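Local coordinates for protein paenibacillus xanthan lyase (Paenibacillus, PDB 6F2P) that probably trims xanthan by beta-elimination, releasing the terminal mannose of its side chains, as a calcium-binding lyase of polysaccharide lyase family 8, at residues F113-S118 against I157-A162; L773-L778 against D805-S810; F809-T814 against Y873-K878. All coordinates share one frame; numbering follows the deposited sequence.

Contact 1: F113-S118 against I157-A162; sequences FYNGCS and IYYTQA. With CA (calcium ion), chain F.
Tyr159, near the C-terminal end of helix 147-160, lays its ring against a type II beta turn that runs from Tyr114 to Cys117 in the loop between helices 95-111 and 123-141. Both parts belong to the helical N-terminal domain, which in family 8 lyases is an alpha/alpha toroid.

The Tyr159 ring contributes most of the contact, with Gly116 over one face and Cys117 at its edge. CG of Tyr159 stands trans to its backbone nitrogen (chi1 166°), which sends the ring from the helix across the turn. Gly116 CA sits 3.9 Å from the Tyr159 ring centroid and only 20° off the ring normal, a CH-pi contact over the face. Gly116 N lies over the same ring, 3.3 Å above its plane. At the rim, Cys117 SG reaches Tyr159 CE2 at 3.7 Å, a sulfur-aromatic contact made at the edge. Asn115 crosses the root of the ring, with its OD1 3.5 Å from Tyr159 CB.

Among the apolar contacts, Phe113 brings CE1 to 3.9 Å from Thr160 CG2 and CE2 to 4.2 Å from Ile157 CG1. The Thr160 hydroxyl is hydrogen-bonded elsewhere, to Trp126 O on helix 123-141, which also packs on Phe113.

Polar links are few. The turn is closed by Cys117 N donating to Tyr114 O (2.9 Å), and its conformation at Gly116, with positive phi, is one that favours glycine. One residue beyond the helix, Gln161 places OE1 on a calcium ion that Ser163 and Glu174 also bind, and its NE2 donates to a metal-bound water. Across the interface itself, the phenol of Tyr159 donates from OH to Cys117 O over 2.8 Å, lying in the carbonyl plane with a C=O...O angle of 153°.

Contact 2: L773-L778 against D805-S810; sequences LPINAL and DYVEFS. With CA (calcium ion), chain D.
With CG trans to the backbone nitrogen in both Asn776 (chi1 179°) and Glu808 (chi1 -178°), the two side chains run next to each other in the same direction, and the extended Glu808 chain carries its carboxylate level with the amide. Asn776 ND2 donates to Glu808 OE2 at 2.6 Å; the two planes are 19° apart, and the amide meets the oxygen on its anti side, but well out of the carboxylate plane.

A bulge in the backbone sets up this pairing. Strands 775-778 and 806-810 are antiparallel, and a classic beta bulge sets Asn776 and Ala777 together opposite Glu808. Glu808 O accepts from Asn776 N at 2.8 Å and weakly from Ala777 N at 3.5 Å. Within the bulge, Glu808 N donates back to Ala777 O (2.7 Å), and before it Ser810 N donates to Pro774 O (3.0 Å).

On the face formed by Ile775, Phe809, Leu778 and Val807, Phe809 CD1 meets Ile775 CG1 at 4.1 Å; Leu773, just before the strand, also touches Phe809, its CB 3.7 Å from CD1. On the other, Ala777 CB approaches the edge of the Tyr806 ring, 3.9 Å from CE1. Asp805, just before the strand, binds a calcium ion through OD2, as do Asp780 and Asn801.

Glu808 is thus gripped on both oxygens, since OE1 forms a salt bridge with Arg876 on the neighbouring strand 871-882; this would probably favour its charged form and fix the carboxylate's rotation.

Contact 3: F809-T814 against Y873-K878; sequences FSLDVT and YLFRLK
Leu811 and Phe875 meet at about a right angle on the inward face of an antiparallel strand pair, part of a two-sheet beta-sandwich. Strand 806-813 and strand 871-882 are linked here by a regular ladder, although the directions of the short segments are 137° apart, well short of exactly antiparallel, so the pair is strongly twisted.

Leu811 CD2 stands 3.4 Å from the centroid of the Phe875 ring and 5° off its normal, so the methyl sits over the middle of the face. In Leu811, chi1 (-75°) puts CG beside the backbone N, and both methyls then lie against the Phe875 ring. Further along, Val813 crosses Tyr873, its CG2 3.6 Å from Tyr873 CD1. The Tyr873 hydroxyl finds its partner outside the pair, in Ser869 O. Phe809 turns the edge of its ring toward Phe875 O.

The backbone bonds form two hydrogen-bonded pairs. Phe809 N gives Phe875 O a nearly straight bond of 2.8 Å, and Phe875 N returns one to Phe809 O at 3.0 Å. In the second pair, Leu811 N donates to Tyr873 O at 3.0 Å and Tyr873 N to Leu811 O at 2.9 Å. Between them the non-hydrogen-bonded pair Ser810 and Leu874 adds CA-H...O contacts, of which Leu874 CA to Phe809 O, at 3.2 Å, is the shorter.

Phe809, Leu811, Tyr873 and Phe875 share one face, while Ser810 and Leu874 occupy the other. Strand 871-882 is flanked on its far side by strand 832-838, whose Ile838 touches Phe875. From the second sheet, strand 891-900 presses Phe896 on Phe875 and Leu898 on Val813, and strand 794-798 covers Phe809 with Leu796 and Phe798.

In the fold
Contacts 2 and 3 are adjacent strand pairings in one five-stranded sheet: strand 806-813 pairs with the outermost strand 775-778 in contact 2 and with strand 871-882 in contact 3. Their centres lie about 8 Å apart, and they touch, sharing Phe809 and Ser810. Contact 3 is buried and relies on regular backbone bonds and aromatic packing, whereas contact 2, partly buried at the sheet margin, adds a bulge and charged chemistry. Contact 1, its centre about 53 Å from that of contact 2, is partly buried in the helical domain, with Phe113 and Thr160 inside and Asn115 and Gly116 exposed. There a ring over a turn replaces strand pairing. Contacts 1 and 2 each hold a calcium ligand, at different ions.

Contact 1: F113-S118 against I157-A162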
loop_
_atom_site.group_PDB
_atom_site.type_symbol
_atom_site.label_atom_id
_atom_site.label_comp_id
_atom_site.label_asym_id
_atom_site.label_seq_id
_atom_site.Cartn_x
_atom_site.Cartn_y
_atom_site.Cartn_z
ATOM N N PHE A 113 -26.860 -13.489 37.577
ATOM C CA PHE A 113 -26.624 -12.202 36.924
ATOM C C PHE A 113 -27.445 -11.080 37.537
ATOM O O PHE A 113 -28.640 -10.925 37.245
ATOM C CB PHE A 113 -26.934 -12.289 35.431
ATOM C CG PHE A 113 -26.428 -11.121 34.648
ATOM C CD1 PHE A 113 -25.121 -11.100 34.181
ATOM C CD2 PHE A 113 -27.247 -10.034 34.384
ATOM C CE1 PHE A 113 -24.638 -10.014 33.456
ATOM C CE2 PHE A 113 -26.775 -8.952 33.660
ATOM C CZ PHE A 113 -25.467 -8.940 33.196
ATOM N N TYR A 114 -26.785 -10.281 38.365
ATOM C CA TYR A 114 -27.459 -9.248 39.133
ATOM C C TYR A 114 -26.465 -8.219 39.639
ATOM O O TYR A 114 -25.261 -8.477 39.715
ATOM C CB TYR A 114 -28.198 -9.870 40.322
ATOM C CG TYR A 114 -27.303 -10.665 41.250
ATOM C CD1 TYR A 114 -26.614 -10.049 42.288
ATOM C CD2 TYR A 114 -27.148 -12.038 41.087
ATOM C CE1 TYR A 114 -25.793 -10.781 43.140
ATOM C CE2 TYR A 114 -26.328 -12.779 41.934
ATOM C CZ TYR A 114 -25.652 -12.147 42.958
ATOM O OH TYR A 114 -24.835 -12.885 43.792
ATOM N N ASN A 115 -26.983 -7.059 40.013
ATOM C CA ASN A 115 -26.146 -6.012 40.564
ATOM C C ASN A 115 -25.411 -6.477 41.823
ATOM O O ASN A 115 -26.015 -6.645 42.880
ATOM C CB ASN A 115 -26.988 -4.770 40.859
ATOM C CG ASN A 115 -26.187 -3.667 41.504
ATOM O OD1 ASN A 115 -24.952 -3.629 41.407
ATOM N ND2 ASN A 115 -26.886 -2.749 42.170
ATOM N N GLY A 116 -24.105 -6.693 41.689
ATOM C CA GLY A 116 -23.268 -7.084 42.809
ATOM C C GLY A 116 -22.747 -8.503 42.689
ATOM O O GLY A 116 -21.964 -8.964 43.527
ATOM N N CYS A 117 -23.182 -9.200 41.643
ATOM C CA CYS A 117 -22.826 -10.601 41.450
ATOM C C CYS A 117 -21.330 -10.812 41.247
ATOM O O CYS A 117 -20.593 -9.886 40.917
ATOM C CB CYS A 117 -23.568 -11.159 40.245
ATOM S SG CYS A 117 -23.016 -10.428 38.699
ATOM N N SER A 118 -20.889 -12.047 41.434
ATOM C CA SER A 118 -19.499 -12.393 41.201
ATOM C C SER A 118 -19.283 -12.636 39.716
ATOM O O SER A 118 -20.018 -13.401 39.101
ATOM C CB SER A 118 -19.117 -13.634 42.004
ATOM O OG SER A 118 -17.839 -14.105 41.623
ATOM N N ILE A 157 -27.031 -4.872 34.390
ATOM C CA ILE A 157 -26.272 -4.415 33.234
ATOM C C ILE A 157 -25.420 -3.185 33.553
ATOM O O ILE A 157 -24.240 -3.159 33.210
ATOM C CB ILE A 157 -27.178 -4.149 32.027
ATOM C CG1 ILE A 157 -27.910 -5.438 31.647
ATOM C CG2 ILE A 157 -26.354 -3.612 30.856
ATOM C CD1 ILE A 157 -28.732 -5.326 30.395
ATOM N N TYR A 158 -25.994 -2.182 34.221
ATOM C CA TYR A 158 -25.204 -1.033 34.682
ATOM C C TYR A 158 -24.019 -1.482 35.542
ATOM O O TYR A 158 -22.953 -0.862 35.535
ATOM C CB TYR A 158 -26.044 -0.079 35.528
ATOM C CG TYR A 158 -26.975 0.875 34.800
ATOM C CD1 TYR A 158 -27.844 0.428 33.818
ATOM C CD2 TYR A 158 -27.023 2.218 35.157
ATOM C CE1 TYR A 158 -28.716 1.298 33.193
ATOM C CE2 TYR A 158 -27.887 3.094 34.537
ATOM C CZ TYR A 158 -28.732 2.633 33.557
ATOM O OH TYR A 158 -29.599 3.511 32.941
ATOM N N TYR A 159 -24.227 -2.545 36.310
ATOM C CA TYR A 159 -23.187 -3.059 37.190
ATOM C C TYR A 159 -22.020 -3.646 36.405
ATOM O O TYR A 159 -20.870 -3.256 36.610
ATOM C CB TYR A 159 -23.770 -4.092 38.151
ATOM C CG TYR A 159 -22.734 -4.914 38.868
ATOM C CD1 TYR A 159 -21.883 -4.334 39.797
ATOM C CD2 TYR A 159 -22.611 -6.274 38.622
ATOM C CE1 TYR A 159 -20.931 -5.088 40.462
ATOM C CE2 TYR A 159 -21.666 -7.040 39.282
ATOM C CZ TYR A 159 -20.825 -6.443 40.201
ATOM O OH TYR A 159 -19.877 -7.198 40.856
ATOM N N THR A 160 -22.311 -4.576 35.501
ATOM C CA THR A 160 -21.259 -5.196 34.704
ATOM C C THR A 160 -20.731 -4.289 33.590
ATOM O O THR A 160 -19.562 -4.381 33.224
ATOM C CB THR A 160 -21.714 -6.528 34.091
ATOM O OG1 THR A 160 -22.747 -6.288 33.130
ATOM C CG2 THR A 160 -22.230 -7.464 35.167
ATOM N N GLN A 161 -21.579 -3.411 33.057
ATOM C CA GLN A 161 -21.179 -2.565 31.930
ATOM C C GLN A 161 -21.480 -1.096 32.204
ATOM O O GLN A 161 -22.488 -0.557 31.728
ATOM C CB GLN A 161 -21.882 -3.017 30.647
ATOM C CG GLN A 161 -21.415 -2.316 29.383
ATOM C CD GLN A 161 -19.930 -2.424 29.212
ATOM O OE1 GLN A 161 -19.199 -1.481 29.495
ATOM N NE2 GLN A 161 -19.465 -3.584 28.769
ATOM N N ALA A 162 -20.590 -0.449 32.956
ATOM C CA ALA A 162 -20.862 0.888 33.496
ATOM C C ALA A 162 -20.497 2.032 32.568
ATOM O O ALA A 162 -21.186 3.046 32.543
ATOM C CB ALA A 162 -20.172 1.078 34.834
HETATM CA CA CA F . -17.084 -0.996 30.084
HETATM O O HOH W 1 -17.212 -2.633 31.913
HETATM O O HOH W 2 -16.373 -3.232 29.082
HETATM O O HOH W 3 -16.961 0.260 32.198
HETATM O O HOH W 4 -14.919 -1.177 30.884
#

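Contact 2: L773-L778 against D805-S810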
loop_
_atom_site.group_PDB
_atom_site.type_symbol
_atom_site.label_atom_id
_atom_site.label_comp_id
_atom_site.label_asym_id
_atom_site.label_seq_id
_atom_site.Cartn_x
_atom_site.Cartn_y
_atom_site.Cartn_z
ATOM N N LEU A 773 14.219 19.064 6.559
ATOM C CA LEU A 773 14.722 17.901 5.849
ATOM C C LEU A 773 14.069 16.620 6.341
ATOM O O LEU A 773 14.021 16.362 7.543
ATOM C CB LEU A 773 16.236 17.806 6.001
ATOM C CG LEU A 773 17.004 18.809 5.151
ATOM C CD1 LEU A 773 18.499 18.739 5.452
ATOM C CD2 LEU A 773 16.715 18.545 3.675
ATOM N N PRO A 774 13.554 15.816 5.404
ATOM C CA PRO A 774 12.992 14.506 5.742
ATOM C C PRO A 774 14.067 13.653 6.383
ATOM O O PRO A 774 15.205 13.651 5.901
ATOM C CB PRO A 774 12.585 13.927 4.381
ATOM C CG PRO A 774 13.360 14.728 3.368
ATOM C CD PRO A 774 13.514 16.092 3.958
ATOM N N ILE A 775 13.727 12.962 7.465
ATOM C CA ILE A 775 14.711 12.147 8.151
ATOM C C ILE A 775 14.564 10.683 7.773
ATOM O O ILE A 775 13.490 10.093 7.913
ATOM C CB ILE A 775 14.611 12.302 9.660
ATOM C CG1 ILE A 775 14.960 13.737 10.053
ATOM C CG2 ILE A 775 15.528 11.301 10.351
ATOM C CD1 ILE A 775 14.763 14.039 11.532
ATOM N N ASN A 776 15.652 10.101 7.290
ATOM C CA ASN A 776 15.614 8.729 6.810
ATOM C C ASN A 776 15.911 7.671 7.884
ATOM O O ASN A 776 15.432 6.542 7.791
ATOM C CB ASN A 776 16.549 8.573 5.609
ATOM C CG ASN A 776 16.586 7.152 5.074
ATOM O OD1 ASN A 776 15.575 6.623 4.595
ATOM N ND2 ASN A 776 17.767 6.532 5.132
ATOM N N ALA A 777 16.694 8.047 8.896
ATOM C CA ALA A 777 17.109 7.134 9.968
ATOM C C ALA A 777 17.718 7.925 11.124
ATOM O O ALA A 777 18.326 8.970 10.912
ATOM C CB ALA A 777 18.108 6.115 9.446
ATOM N N LEU A 778 17.561 7.427 12.347
ATOM C CA LEU A 778 18.056 8.133 13.532
ATOM C C LEU A 778 18.067 7.250 14.782
ATOM O O LEU A 778 17.392 6.220 14.834
ATOM C CB LEU A 778 17.235 9.398 13.800
ATOM C CG LEU A 778 15.834 9.228 14.395
ATOM C CD1 LEU A 778 15.321 10.555 14.915
ATOM C CD2 LEU A 778 14.865 8.660 13.377
ATOM N N ASP A 805 25.701 7.579 17.941
ATOM C CA ASP A 805 24.384 8.148 17.699
ATOM C C ASP A 805 24.435 8.942 16.399
ATOM O O ASP A 805 25.434 9.614 16.108
ATOM C CB ASP A 805 23.975 9.084 18.837
ATOM C CG ASP A 805 23.296 8.362 19.982
ATOM O OD1 ASP A 805 22.939 7.170 19.831
ATOM O OD2 ASP A 805 23.098 9.011 21.031
ATOM N N TYR A 806 23.365 8.875 15.618
ATOM C CA TYR A 806 23.344 9.592 14.355
ATOM C C TYR A 806 21.957 10.097 13.999
ATOM O O TYR A 806 20.961 9.691 14.599
ATOM C CB TYR A 806 23.886 8.706 13.227
ATOM C CG TYR A 806 23.027 7.500 12.939
ATOM C CD1 TYR A 806 21.991 7.568 12.015
ATOM C CD2 TYR A 806 23.254 6.292 13.587
ATOM C CE1 TYR A 806 21.198 6.470 11.752
ATOM C CE2 TYR A 806 22.469 5.188 13.326
ATOM C CZ TYR A 806 21.440 5.284 12.409
ATOM O OH TYR A 806 20.652 4.190 12.139
ATOM N N VAL A 807 21.915 11.009 13.032
ATOM C CA VAL A 807 20.681 11.413 12.373
ATOM C C VAL A 807 20.986 11.452 10.881
ATOM O O VAL A 807 21.978 12.047 10.459
ATOM C CB VAL A 807 20.194 12.801 12.827
ATOM C CG1 VAL A 807 18.855 13.135 12.176
ATOM C CG2 VAL A 807 20.099 12.872 14.343
ATOM N N GLU A 808 20.154 10.789 10.090
ATOM C CA GLU A 808 20.406 10.660 8.667
ATOM C C GLU A 808 19.301 11.381 7.897
ATOM O O GLU A 808 18.113 11.087 8.077
ATOM C CB GLU A 808 20.484 9.178 8.285
ATOM C CG GLU A 808 20.790 8.905 6.820
ATOM C CD GLU A 808 21.012 7.429 6.537
ATOM O OE1 GLU A 808 22.188 7.020 6.408
ATOM O OE2 GLU A 808 20.014 6.679 6.445
ATOM N N PHE A 809 19.694 12.339 7.062
ATOM C CA PHE A 809 18.736 13.145 6.315
ATOM C C PHE A 809 18.690 12.732 4.848
ATOM O O PHE A 809 19.616 12.098 4.344
ATOM C CB PHE A 809 19.105 14.625 6.385
ATOM C CG PHE A 809 19.247 15.163 7.775
ATOM C CD1 PHE A 809 18.152 15.700 8.438
ATOM C CD2 PHE A 809 20.484 15.175 8.406
ATOM C CE1 PHE A 809 18.277 16.219 9.721
ATOM C CE2 PHE A 809 20.623 15.701 9.680
ATOM C CZ PHE A 809 19.515 16.225 10.339
ATOM N N SER A 810 17.620 13.112 4.160
ATOM C CA SER A 810 17.554 12.915 2.721
ATOM C C SER A 810 17.507 14.260 2.012
ATOM O O SER A 810 16.604 15.062 2.238
ATOM C CB SER A 810 16.345 12.069 2.329
ATOM O OG SER A 810 16.345 11.841 0.931
HETATM CA CA CA D . 21.203 7.554 22.158
#

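Contact 3: F809-T814 against Y873-K878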
loop_
_atom_site.group_PDB
_atom_site.type_symbol
_atom_site.label_atom_id
_atom_site.label_comp_id
_atom_site.label_asym_id
_atom_site.label_seq_id
_atom_site.Cartn_x
_atom_site.Cartn_y
_atom_site.Cartn_z
ATOM N N PHE A 809 19.694 12.339 7.062
ATOM C CA PHE A 809 18.736 13.145 6.315
ATOM C C PHE A 809 18.690 12.732 4.848
ATOM O O PHE A 809 19.616 12.098 4.344
ATOM C CB PHE A 809 19.105 14.625 6.385
ATOM C CG PHE A 809 19.247 15.163 7.775
ATOM C CD1 PHE A 809 18.152 15.700 8.438
ATOM C CD2 PHE A 809 20.484 15.175 8.406
ATOM C CE1 PHE A 809 18.277 16.219 9.721
ATOM C CE2 PHE A 809 20.623 15.701 9.680
ATOM C CZ PHE A 809 19.515 16.225 10.339
ATOM N N SER A 810 17.620 13.112 4.160
ATOM C CA SER A 810 17.554 12.915 2.721
ATOM C C SER A 810 17.507 14.260 2.012
ATOM O O SER A 810 16.604 15.062 2.238
ATOM C CB SER A 810 16.345 12.069 2.329
ATOM O OG SER A 810 16.345 11.841 0.931
ATOM N N LEU A 811 18.496 14.498 1.157
ATOM C CA LEU A 811 18.610 15.747 0.420
ATOM C C LEU A 811 18.441 15.483 -1.068
ATOM O O LEU A 811 18.983 14.509 -1.603
ATOM C CB LEU A 811 19.975 16.395 0.668
ATOM C CG LEU A 811 20.278 17.089 2.003
ATOM C CD1 LEU A 811 20.177 16.133 3.199
ATOM C CD2 LEU A 811 21.662 17.741 1.945
ATOM N N ASP A 812 17.687 16.347 -1.737
ATOM C CA ASP A 812 17.536 16.254 -3.182
ATOM C C ASP A 812 18.664 17.022 -3.885
ATOM O O ASP A 812 18.643 18.252 -3.944
ATOM C CB ASP A 812 16.174 16.803 -3.608
ATOM C CG ASP A 812 15.858 16.517 -5.064
ATOM O OD1 ASP A 812 16.742 15.988 -5.780
ATOM O OD2 ASP A 812 14.725 16.831 -5.496
ATOM N N VAL A 813 19.648 16.295 -4.408
ATOM C CA VAL A 813 20.735 16.911 -5.161
ATOM C C VAL A 813 20.330 16.994 -6.632
ATOM O O VAL A 813 20.430 16.015 -7.379
ATOM C CB VAL A 813 22.046 16.120 -5.008
ATOM C CG1 VAL A 813 23.181 16.779 -5.806
ATOM C CG2 VAL A 813 22.413 15.993 -3.533
ATOM N N THR A 814 19.880 18.178 -7.038
ATOM C CA THR A 814 19.187 18.357 -8.313
ATOM C C THR A 814 20.096 18.488 -9.528
ATOM O O THR A 814 19.621 18.444 -10.663
ATOM C CB THR A 814 18.283 19.590 -8.262
ATOM O OG1 THR A 814 19.093 20.762 -8.116
ATOM C CG2 THR A 814 17.316 19.488 -7.083
ATOM N N TYR A 873 20.101 11.820 -1.800
ATOM C CA TYR A 873 21.294 11.286 -1.155
ATOM C C TYR A 873 21.118 11.338 0.355
ATOM O O TYR A 873 20.501 12.260 0.884
ATOM C CB TYR A 873 22.544 12.067 -1.574
ATOM C CG TYR A 873 22.969 11.812 -3.004
ATOM C CD1 TYR A 873 22.344 12.460 -4.063
ATOM C CD2 TYR A 873 23.996 10.923 -3.294
ATOM C CE1 TYR A 873 22.719 12.224 -5.364
ATOM C CE2 TYR A 873 24.385 10.684 -4.597
ATOM C CZ TYR A 873 23.744 11.338 -5.628
ATOM O OH TYR A 873 24.128 11.102 -6.930
ATOM N N LEU A 874 21.650 10.345 1.052
ATOM C CA LEU A 874 21.522 10.310 2.497
ATOM C C LEU A 874 22.746 10.929 3.175
ATOM O O LEU A 874 23.856 10.390 3.107
ATOM C CB LEU A 874 21.299 8.880 2.986
ATOM C CG LEU A 874 20.181 8.093 2.304
ATOM C CD1 LEU A 874 20.297 6.614 2.674
ATOM C CD2 LEU A 874 18.815 8.654 2.684
ATOM N N PHE A 875 22.527 12.070 3.821
ATOM C CA PHE A 875 23.562 12.758 4.577
ATOM C C PHE A 875 23.421 12.375 6.043
ATOM O O PHE A 875 22.456 12.768 6.703
ATOM C CB PHE A 875 23.400 14.277 4.449
ATOM C CG PHE A 875 23.811 14.842 3.113
ATOM C CD1 PHE A 875 23.206 14.424 1.943
ATOM C CD2 PHE A 875 24.770 15.840 3.042
ATOM C CE1 PHE A 875 23.574 14.966 0.724
ATOM C CE2 PHE A 875 25.140 16.385 1.836
ATOM C CZ PHE A 875 24.542 15.951 0.673
ATOM N N ARG A 876 24.380 11.614 6.558
ATOM C CA ARG A 876 24.338 11.175 7.953
ATOM C C ARG A 876 25.387 11.885 8.808
ATOM O O ARG A 876 26.563 11.971 8.431
ATOM C CB ARG A 876 24.537 9.661 8.045
ATOM C CG ARG A 876 24.804 9.166 9.449
ATOM C CD ARG A 876 24.964 7.655 9.490
ATOM N NE ARG A 876 23.831 6.968 8.876
ATOM C CZ ARG A 876 23.495 5.705 9.127
ATOM N NH1 ARG A 876 24.198 4.986 9.991
ATOM N NH2 ARG A 876 22.446 5.162 8.520
ATOM N N LEU A 877 24.956 12.401 9.954
ATOM C CA LEU A 877 25.873 13.010 10.911
ATOM C C LEU A 877 25.956 12.157 12.182
ATOM O O LEU A 877 24.977 12.029 12.930
ATOM C CB LEU A 877 25.447 14.441 11.243
ATOM C CG LEU A 877 25.719 15.543 10.210
ATOM C CD1 LEU A 877 25.059 16.823 10.649
ATOM C CD2 LEU A 877 27.216 15.769 9.999
ATOM N N LYS A 878 27.133 11.579 12.407
ATOM C CA LYS A 878 27.333 10.618 13.470
ATOM C C LYS A 878 28.184 11.185 14.597
ATOM O O LYS A 878 29.283 11.698 14.362
ATOM C CB LYS A 878 28.000 9.361 12.915
ATOM C CG LYS A 878 28.286 8.299 13.972
ATOM C CD LYS A 878 29.050 7.114 13.394
ATOM C CE LYS A 878 30.450 7.514 12.944
ATOM N NZ LYS A 878 31.230 6.345 12.450
#